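Local structure of TCP pilus virulence regulatory protein (Vibrio cholerae, 3GBG) at residues Ile58-Lys63 against Gly150-Val155. The protein probably regulates transcription of virulence genes such as those of the TCP pilus, as an AraC-family DNA-binding protein that holds a bound fatty acid. Residues are numbered along the deposited sequence; the frame is centred on the assembly and turned at random.
Sequences IILLKK and GFFSKV
Phe-151 reaches from helix 141-155 to Ile-58 and Leu-60, which stand two residues apart on strand 57-61, both facing the helix. Its CG stands anti to the backbone N (chi1 -173°), which carries the far end of the ring out to the strand. The ring meets Ile-58 with its edge: CZ of Phe-151 lies 3.4 Å from CG2 of Ile-58, and that methyl sits near the ring plane. CG1 of Ile-58 lies 4.0 Å from CZ of Phe-151. Leu-60 takes the next corner of the same ring. CE2 of Phe-151 is 3.7 Å from CD2 of Leu-60, which again lies in plane at the edge. CD1 of Leu-60 comes in obliquely, 3.6 Å from CE2 of Phe-151. This methyl has two further partners on the helix. CD1 of Leu-60 meets CG1 of Val-155 tip to tip at 3.8 Å, and it touches the edge of the Phe-152 ring, 3.9 Å from CD1 of Phe-152. Phe-152 meets that methyl with the CD1-CE1 side of its ring. The helix runs almost at right angles to the strand, with the two short axes 87° apart and 11.5 Å from each other at their closest. Around the contact, Trp-117 of strand 114-118 meets the Phe-151 ring edge-to-face, and Leu-127 of helix 123-131 also touches Ile-58. The contact thus joins a sheet of the cupin-like N-terminal domain to the helix packed across it. The Ile-58 side chain is about 10 Å from the bound palmitoleic acid, too far to touch it, so this is structural packing. All five touching residues are buried and apolar, so the joint rests on van der Waals packing and the hydrophobic effect, with CD1 of Leu-60 fitted between Phe-151, Phe-152 and Val-155.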
loop_
_atom_site.group_PDB
_atom_site.type_symbol
_atom_site.label_atom_id
_atom_site.label_comp_id
_atom_site.label_asym_id
_atom_site.label_seq_id
_atom_site.Cartn_x
_atom_site.Cartn_y
_atom_site.Cartn_z
ATOM N N ILE A 58 1.984 -4.642 13.687
ATOM C CA ILE A 58 1.937 -4.824 12.247
ATOM C C ILE A 58 0.773 -4.013 11.688
ATOM O O ILE A 58 -0.360 -4.151 12.144
ATOM C CB ILE A 58 1.785 -6.328 11.875
ATOM C CG1 ILE A 58 1.506 -6.483 10.372
ATOM C CG2 ILE A 58 0.687 -6.954 12.702
ATOM C CD1 ILE A 58 2.666 -6.071 9.484
ATOM N N ILE A 59 1.068 -3.144 10.723
ATOM C CA ILE A 59 0.045 -2.310 10.104
ATOM C C ILE A 59 -0.325 -2.898 8.751
ATOM O O ILE A 59 0.551 -3.229 7.946
ATOM C CB ILE A 59 0.534 -0.854 9.876
ATOM C CG1 ILE A 59 0.888 -0.186 11.212
ATOM C CG2 ILE A 59 -0.544 -0.044 9.178
ATOM C CD1 ILE A 59 2.240 -0.588 11.769
ATOM N N LEU A 60 -1.619 -3.038 8.500
ATOM C CA LEU A 60 -2.082 -3.590 7.235
ATOM C C LEU A 60 -2.811 -2.517 6.433
ATOM O O LEU A 60 -3.644 -1.787 6.972
ATOM C CB LEU A 60 -3.024 -4.775 7.487
ATOM C CG LEU A 60 -2.496 -5.921 8.358
ATOM C CD1 LEU A 60 -3.582 -6.979 8.522
ATOM C CD2 LEU A 60 -1.262 -6.527 7.720
ATOM N N LEU A 61 -2.484 -2.418 5.148
ATOM C CA LEU A 61 -3.112 -1.439 4.263
ATOM C C LEU A 61 -3.970 -2.180 3.235
ATOM O O LEU A 61 -3.479 -3.051 2.520
ATOM C CB LEU A 61 -2.034 -0.606 3.563
ATOM C CG LEU A 61 -1.062 0.087 4.536
ATOM C CD1 LEU A 61 -0.026 0.899 3.766
ATOM C CD2 LEU A 61 -1.856 0.997 5.475
ATOM N N LYS A 62 -5.249 -1.834 3.168
ATOM C CA LYS A 62 -6.168 -2.497 2.252
ATOM C C LYS A 62 -6.023 -2.041 0.804
ATOM O O LYS A 62 -5.943 -0.851 0.524
ATOM C CB LYS A 62 -7.611 -2.284 2.716
ATOM C CG LYS A 62 -8.614 -3.203 2.033
ATOM C CD LYS A 62 -9.948 -3.261 2.768
ATOM C CE LYS A 62 -10.852 -2.104 2.384
ATOM N NZ LYS A 62 -11.235 -2.164 0.938
ATOM N N LYS A 63 -5.987 -3.004 -0.109
ATOM C CA LYS A 63 -5.857 -2.701 -1.524
ATOM C C LYS A 63 -6.987 -1.784 -1.976
ATOM O O LYS A 63 -8.125 -1.913 -1.517
ATOM C CB LYS A 63 -5.875 -3.989 -2.349
ATOM C CG LYS A 63 -5.739 -3.748 -3.838
ATOM C CD LYS A 63 -5.817 -5.047 -4.615
ATOM C CE LYS A 63 -5.721 -4.790 -6.098
ATOM N NZ LYS A 63 -5.791 -6.058 -6.849
ATOM N N GLY A 150 -5.027 -16.973 8.079
ATOM C CA GLY A 150 -5.412 -16.956 9.476
ATOM C C GLY A 150 -5.113 -15.617 10.124
ATOM O O GLY A 150 -5.706 -15.269 11.144
ATOM N N PHE A 151 -4.195 -14.862 9.529
ATOM C CA PHE A 151 -3.819 -13.558 10.061
ATOM C C PHE A 151 -4.898 -12.526 9.751
ATOM O O PHE A 151 -5.352 -11.803 10.640
ATOM C CB PHE A 151 -2.484 -13.106 9.461
ATOM C CG PHE A 151 -1.939 -11.842 10.071
ATOM C CD1 PHE A 151 -1.553 -11.808 11.409
ATOM C CD2 PHE A 151 -1.818 -10.684 9.309
ATOM C CE1 PHE A 151 -1.054 -10.637 11.980
ATOM C CE2 PHE A 151 -1.321 -9.506 9.870
ATOM C CZ PHE A 151 -0.938 -9.485 11.208
ATOM N N PHE A 152 -5.305 -12.458 8.487
ATOM C CA PHE A 152 -6.335 -11.511 8.068
ATOM C C PHE A 152 -7.681 -11.875 8.688
ATOM O O PHE A 152 -8.468 -11.000 9.052
ATOM C CB PHE A 152 -6.461 -11.498 6.542
ATOM C CG PHE A 152 -5.197 -11.102 5.832
ATOM C CD1 PHE A 152 -4.581 -9.887 6.106
ATOM C CD2 PHE A 152 -4.625 -11.943 4.885
ATOM C CE1 PHE A 152 -3.411 -9.516 5.449
ATOM C CE2 PHE A 152 -3.455 -11.580 4.221
ATOM C CZ PHE A 152 -2.848 -10.364 4.503
ATOM N N SER A 153 -7.938 -13.174 8.802
ATOM C CA SER A 153 -9.181 -13.663 9.382
ATOM C C SER A 153 -9.354 -13.121 10.795
ATOM O O SER A 153 -10.470 -12.836 11.230
ATOM C CB SER A 153 -9.180 -15.192 9.416
ATOM O OG SER A 153 -10.330 -15.684 10.084
ATOM N N LYS A 154 -8.241 -12.978 11.506
ATOM C CA LYS A 154 -8.261 -12.478 12.874
ATOM C C LYS A 154 -8.428 -10.967 12.918
ATOM O O LYS A 154 -9.321 -10.450 13.588
ATOM C CB LYS A 154 -6.966 -12.863 13.589
ATOM C CG LYS A 154 -6.748 -14.356 13.707
ATOM C CD LYS A 154 -5.333 -14.664 14.162
ATOM C CE LYS A 154 -5.098 -16.164 14.236
ATOM N NZ LYS A 154 -3.678 -16.487 14.553
ATOM N N VAL A 155 -7.563 -10.259 12.199
ATOM C CA VAL A 155 -7.613 -8.804 12.173
ATOM C C VAL A 155 -8.967 -8.301 11.671
ATOM O O VAL A 155 -9.425 -7.230 12.073
ATOM C CB VAL A 155 -6.479 -8.227 11.293
ATOM C CG1 VAL A 155 -6.721 -8.568 9.835
ATOM C CG2 VAL A 155 -6.376 -6.726 11.496
#